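PDB 6IK4: elastinolytic metalloprotease, which probably cuts peptide bonds as a zinc-dependent M23-family metalloendopeptidase that carries one zinc ion per subunit. Local coordinates for residues Y77-N82 and G116-F121; S71-N76 and L123-Q128. One frame throughout, in Å; residues are numbered along the deposited sequence.

How the contacts relate
Contacts 1 and 2 are two lengths of one antiparallel pairing between strands 73-81 and 119-125 in the main sheet of the M23 domain, their centres about 18 Å apart. Contact 1 is the buried one, at the active-site end, and along the chain it lies nested inside the loop closed by contact 2. Its chemistry is that of a metalloprotease site: a zinc-binding histidine with two more that are predicted to be catalytic, and aromatic side chains on the other face. Contact 2 is only partly buried; leucine and alanine pack on its buried part, while phenylalanine over glutamine, two waters and a turn make up its outer end. The two meet where CZ of F121 packs against CG2 of T75, at 3.5 Å.

Contact 1: Y77-N82 and G116-F121; sequences YYHMSN and GPHVHF. With ZN (zinc ion), chain B.
This antiparallel pair carries one zinc ligand of the M23 peptidase site, H120, and the two predicted catalytic histidines, H79 and H118. H118 and H120 form the family's His-x-His motif, and H79, at the break in strand 73-81, brings its ring up to H118. Y78 N donates to H120 O at 2.9 Å, and H120 N returns a hydrogen bond to Y78 O. The H120 ring, its CG anti to the backbone N (chi1 170°), stands on the face of the sheet it shares with Y78, and its ND1 binds the zinc ion at 2.0 Å, with H21 and D34; N23 accepts a bond from NE2. The rings of H79 and H118 cross obliquely, with H79 CD2 3.2 Å from H118 NE2, while ND1 of H79 is hydrogen-bonded to the carbonyl O of A107. H118 ND1 gives G116 O a nearly straight bond in the ring plane (2.8 Å, 164°), leaving NE2 toward H79. On the other face apolar groups suit the interior: V119 CG2 lies 3.9 Å from M80 SD, and the edge of F121 meets the face of Y77 in an offset edge-to-face pair, planes at 69°, F121 CD1 3.6 Å from Y77 CE2.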
loop_
_atom_site.group_PDB
_atom_site.type_symbol
_atom_site.label_atom_id
_atom_site.label_comp_id
_atom_site.label_asym_id
_atom_site.label_seq_id
_atom_site.Cartn_x
_atom_site.Cartn_y
_atom_site.Cartn_z
ATOM N N TYR A 77 5.545 1.040 3.065
ATOM C CA TYR A 77 5.585 1.161 1.610
ATOM C C TYR A 77 6.887 0.535 1.135
ATOM O O TYR A 77 7.960 1.081 1.406
ATOM C CB TYR A 77 5.513 2.634 1.171
ATOM C CG TYR A 77 4.333 3.380 1.768
ATOM C CD1 TYR A 77 4.351 3.810 3.103
ATOM C CD2 TYR A 77 3.197 3.641 1.010
ATOM C CE1 TYR A 77 3.260 4.474 3.660
ATOM C CE2 TYR A 77 2.107 4.309 1.557
ATOM C CZ TYR A 77 2.134 4.709 2.882
ATOM O OH TYR A 77 1.042 5.367 3.428
ATOM N N TYR A 78 6.797 -0.570 0.392
ATOM C CA TYR A 78 7.970 -1.308 -0.054
ATOM C C TYR A 78 7.991 -1.372 -1.585
ATOM O O TYR A 78 6.970 -1.162 -2.248
ATOM C CB TYR A 78 8.007 -2.723 0.575
ATOM C CG TYR A 78 9.291 -3.473 0.280
ATOM C CD1 TYR A 78 10.511 -3.016 0.767
ATOM C CD2 TYR A 78 9.291 -4.614 -0.513
ATOM C CE1 TYR A 78 11.704 -3.690 0.482
ATOM C CE2 TYR A 78 10.475 -5.292 -0.798
ATOM C CZ TYR A 78 11.675 -4.819 -0.301
ATOM O OH TYR A 78 12.857 -5.492 -0.592
ATOM N N HIS A 79 9.192 -1.621 -2.134
ATOM C CA HIS A 79 9.499 -1.516 -3.573
ATOM C C HIS A 79 9.587 -0.060 -4.038
ATOM O O HIS A 79 9.185 0.260 -5.157
ATOM C CB HIS A 79 8.495 -2.268 -4.460
ATOM C CG HIS A 79 8.284 -3.702 -4.093
ATOM N ND1 HIS A 79 9.319 -4.600 -3.951
ATOM C CD2 HIS A 79 7.141 -4.404 -3.893
ATOM C CE1 HIS A 79 8.823 -5.792 -3.658
ATOM N NE2 HIS A 79 7.505 -5.699 -3.614
ATOM N N MET A 80 10.146 0.819 -3.204
ATOM C CA MET A 80 10.140 2.254 -3.456
ATOM C C MET A 80 11.456 2.727 -4.071
ATOM O O MET A 80 12.480 2.037 -4.040
ATOM C CB MET A 80 9.890 3.030 -2.150
ATOM C CG MET A 80 8.567 2.704 -1.454
ATOM S SD MET A 80 7.181 3.244 -2.470
ATOM C CE MET A 80 7.321 5.026 -2.396
ATOM N N SER A 81 11.418 3.953 -4.599
ATOM C CA SER A 81 12.613 4.660 -5.045
ATOM C C SER A 81 12.409 6.153 -4.814
ATOM O O SER A 81 11.306 6.611 -4.495
ATOM C CB SER A 81 12.916 4.373 -6.520
ATOM O OG SER A 81 11.988 5.037 -7.364
ATOM N N ASN A 82 13.493 6.913 -4.967
ATOM C CA ASN A 82 13.442 8.375 -4.852
ATOM C C ASN A 82 12.772 8.817 -3.556
ATOM O O ASN A 82 11.943 9.732 -3.551
ATOM C CB ASN A 82 12.716 9.007 -6.040
ATOM C CG ASN A 82 13.313 8.607 -7.371
ATOM O OD1 ASN A 82 12.837 7.678 -8.029
ATOM N ND2 ASN A 82 14.365 9.308 -7.776
ATOM N N GLY A 116 6.553 -6.969 -11.558
ATOM C CA GLY A 116 6.486 -5.692 -12.231
ATOM C C GLY A 116 6.332 -4.568 -11.227
ATOM O O GLY A 116 6.048 -4.796 -10.047
ATOM N N PRO A 117 6.525 -3.330 -11.677
ATOM C CA PRO A 117 6.474 -2.185 -10.748
ATOM C C PRO A 117 5.142 -2.096 -10.008
ATOM O O PRO A 117 4.063 -2.219 -10.604
ATOM C CB PRO A 117 6.685 -0.976 -11.667
ATOM C CG PRO A 117 7.410 -1.526 -12.867
ATOM C CD PRO A 117 6.906 -2.935 -13.042
ATOM N N HIS A 118 5.235 -1.874 -8.695
ATOM C CA HIS A 118 4.090 -1.646 -7.823
ATOM C C HIS A 118 4.640 -1.241 -6.463
ATOM O O HIS A 118 5.828 -1.408 -6.184
ATOM C CB HIS A 118 3.214 -2.894 -7.695
ATOM C CG HIS A 118 3.878 -4.018 -6.957
ATOM N ND1 HIS A 118 4.772 -4.878 -7.560
ATOM C CD2 HIS A 118 3.768 -4.429 -5.673
ATOM C CE1 HIS A 118 5.185 -5.771 -6.677
ATOM N NE2 HIS A 118 4.592 -5.519 -5.523
ATOM N N VAL A 119 3.767 -0.727 -5.605
ATOM C CA VAL A 119 4.112 -0.547 -4.193
ATOM C C VAL A 119 3.430 -1.645 -3.386
ATOM O O VAL A 119 2.250 -1.944 -3.597
ATOM C CB VAL A 119 3.723 0.853 -3.680
ATOM C CG1 VAL A 119 2.239 1.145 -3.909
ATOM C CG2 VAL A 119 4.068 0.983 -2.184
ATOM N N HIS A 120 4.199 -2.291 -2.513
ATOM C CA HIS A 120 3.696 -3.252 -1.543
ATOM C C HIS A 120 3.327 -2.451 -0.302
ATOM O O HIS A 120 4.208 -1.924 0.378
ATOM C CB HIS A 120 4.775 -4.303 -1.260
ATOM C CG HIS A 120 4.482 -5.224 -0.112
ATOM N ND1 HIS A 120 3.707 -6.355 -0.242
ATOM C CD2 HIS A 120 4.922 -5.215 1.168
ATOM C CE1 HIS A 120 3.662 -6.993 0.915
ATOM N NE2 HIS A 120 4.390 -6.321 1.789
ATOM N N PHE A 121 2.031 -2.345 -0.029
ATOM C CA PHE A 121 1.474 -1.475 1.010
ATOM C C PHE A 121 0.993 -2.324 2.184
ATOM O O PHE A 121 0.194 -3.238 1.986
ATOM C CB PHE A 121 0.323 -0.672 0.394
ATOM C CG PHE A 121 -0.463 0.173 1.362
ATOM C CD1 PHE A 121 -0.048 1.456 1.684
ATOM C CD2 PHE A 121 -1.669 -0.288 1.874
ATOM C CE1 PHE A 121 -0.799 2.253 2.549
ATOM C CE2 PHE A 121 -2.420 0.498 2.742
ATOM C CZ PHE A 121 -1.985 1.768 3.072
HETATM ZN ZN ZN B . 2.829 -7.339 -1.808
#

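Contact 2: S71-N76 and L123-Q128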
loop_
_atom_site.group_PDB
_atom_site.type_symbol
_atom_site.label_atom_id
_atom_site.label_comp_id
_atom_site.label_asym_id
_atom_site.label_seq_id
_atom_site.Cartn_x
_atom_site.Cartn_y
_atom_site.Cartn_z
ATOM N N SER A 71 -1.505 7.268 16.719
ATOM C CA SER A 71 -2.225 6.162 17.349
ATOM C C SER A 71 -1.406 4.879 17.448
ATOM O O SER A 71 -1.864 3.915 18.081
ATOM C CB SER A 71 -3.491 5.852 16.551
ATOM O OG SER A 71 -3.089 5.418 15.252
ATOM N N GLY A 72 -0.243 4.815 16.812
ATOM C CA GLY A 72 0.510 3.579 16.737
ATOM C C GLY A 72 0.156 2.675 15.573
ATOM O O GLY A 72 0.831 1.657 15.374
ATOM N N PHE A 73 -0.893 2.989 14.819
ATOM C CA PHE A 73 -1.051 2.394 13.497
ATOM C C PHE A 73 -0.046 3.007 12.537
ATOM O O PHE A 73 0.349 4.163 12.679
ATOM C CB PHE A 73 -2.466 2.616 12.961
ATOM C CG PHE A 73 -3.481 1.743 13.612
ATOM C CD1 PHE A 73 -3.655 0.430 13.187
ATOM C CD2 PHE A 73 -4.232 2.211 14.680
ATOM C CE1 PHE A 73 -4.585 -0.402 13.806
ATOM C CE2 PHE A 73 -5.163 1.386 15.298
ATOM C CZ PHE A 73 -5.334 0.077 14.856
ATOM N N ALA A 74 0.340 2.230 11.527
ATOM C CA ALA A 74 1.354 2.681 10.597
ATOM C C ALA A 74 1.093 2.023 9.255
ATOM O O ALA A 74 0.522 0.930 9.183
ATOM C CB ALA A 74 2.775 2.338 11.079
ATOM N N THR A 75 1.515 2.692 8.196
ATOM C CA THR A 75 1.514 2.079 6.879
ATOM C C THR A 75 2.950 1.988 6.385
ATOM O O THR A 75 3.741 2.921 6.557
ATOM C CB THR A 75 0.631 2.855 5.893
ATOM O OG1 THR A 75 0.944 4.258 5.935
ATOM C CG2 THR A 75 -0.843 2.653 6.258
ATOM N N ASN A 76 3.278 0.853 5.781
ATOM C CA ASN A 76 4.609 0.598 5.261
ATOM C C ASN A 76 4.519 0.516 3.746
ATOM O O ASN A 76 3.525 0.020 3.210
ATOM C CB ASN A 76 5.172 -0.695 5.851
ATOM C CG ASN A 76 6.682 -0.759 5.775
ATOM O OD1 ASN A 76 7.374 -0.321 6.693
ATOM N ND2 ASN A 76 7.205 -1.298 4.668
ATOM N N LEU A 123 -0.354 -2.544 6.435
ATOM C CA LEU A 123 -0.885 -1.935 7.656
ATOM C C LEU A 123 -0.270 -2.603 8.882
ATOM O O LEU A 123 -0.242 -3.839 8.979
ATOM C CB LEU A 123 -2.410 -2.062 7.718
ATOM C CG LEU A 123 -3.080 -1.459 8.966
ATOM C CD1 LEU A 123 -2.927 0.072 8.984
ATOM C CD2 LEU A 123 -4.566 -1.852 9.063
ATOM N N LEU A 124 0.177 -1.787 9.837
ATOM C CA LEU A 124 0.781 -2.287 11.053
ATOM C C LEU A 124 0.128 -1.611 12.249
ATOM O O LEU A 124 -0.447 -0.527 12.136
ATOM C CB LEU A 124 2.296 -2.024 11.084
ATOM C CG LEU A 124 3.130 -2.594 9.939
ATOM C CD1 LEU A 124 3.352 -1.538 8.894
ATOM C CD2 LEU A 124 4.461 -3.111 10.468
ATOM N N GLN A 125 0.219 -2.277 13.396
ATOM C CA GLN A 125 -0.090 -1.643 14.671
ATOM C C GLN A 125 0.995 -2.046 15.657
ATOM O O GLN A 125 1.401 -3.209 15.687
ATOM C CB GLN A 125 -1.476 -2.046 15.217
ATOM C CG GLN A 125 -1.889 -1.120 16.406
ATOM C CD GLN A 125 -3.075 -1.615 17.209
ATOM O OE1 GLN A 125 -3.748 -2.567 16.825
ATOM N NE2 GLN A 125 -3.331 -0.965 18.343
ATOM N N ASN A 126 1.469 -1.094 16.458
ATOM C CA ASN A 126 2.572 -1.381 17.384
ATOM C C ASN A 126 3.760 -2.004 16.653
ATOM O O ASN A 126 4.442 -2.874 17.197
ATOM C CB ASN A 126 2.141 -2.325 18.513
ATOM C CG ASN A 126 0.861 -1.903 19.197
ATOM O OD1 ASN A 126 -0.067 -2.704 19.359
ATOM N ND2 ASN A 126 0.817 -0.671 19.641
ATOM N N GLY A 127 3.981 -1.616 15.396
ATOM C CA GLY A 127 5.096 -2.138 14.626
ATOM C C GLY A 127 4.931 -3.557 14.125
ATOM O O GLY A 127 5.885 -4.113 13.564
ATOM N N GLN A 128 3.760 -4.159 14.304
ATOM C CA GLN A 128 3.478 -5.520 13.864
ATOM C C GLN A 128 2.416 -5.487 12.780
ATOM O O GLN A 128 1.444 -4.741 12.886
ATOM C CB GLN A 128 2.978 -6.380 15.031
ATOM C CG GLN A 128 3.971 -6.519 16.172
ATOM C CD GLN A 128 5.212 -7.269 15.733
ATOM O OE1 GLN A 128 5.140 -8.438 15.354
ATOM N NE2 GLN A 128 6.360 -6.599 15.783
HETATM O O HOH W 1 -1.378 1.134 18.701
HETATM O O HOH W 2 2.900 0.409 13.831
#
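F73 and Q125 face each other as a non-hydrogen-bonded pair, and the glutamine lies across the phenylalanine ring. With CG anti to the backbone N (chi1 -168°) and the chain extended beyond it, Q125 sets its CG 3.9 Å from the ring centroid of F73, a CH-pi contact over the face, and carries its amide on to stack at 21° to the ring plane. A glutamine suits this half-exposed place because its methylenes cover the ring while NE2 gives a bond to a water that in turn donates to S71 O. The F73 ring also stacks with F3, and an alanine here would probably leave the Q125 chain without its flat support and free to swing. L123 CD1 comes within 4.3 Å of F73 CD1 on the same side of the sheet. On the other side L124 places CG anti to the carbonyl carbon (chi1 -58°), and its CD1 lies 3.6 Å from CB of N76, whose amide N64 and R66 hold; small A74 sits opposite L124 CB. Backbone bonds join A74 and L124 in both directions, and N126 N reaches G72 O at 3.0 Å. A second water accepts a bond from G127 N and donates one to G72 O. Glycine fits G72, where a side chain would jam against the preceding carbonyl. Q125 to Q128 form a type I' turn, the tight two-residue reversal of a beta hairpin, joining strands 119-125 and 128-129 of the antiparallel M23 sheet.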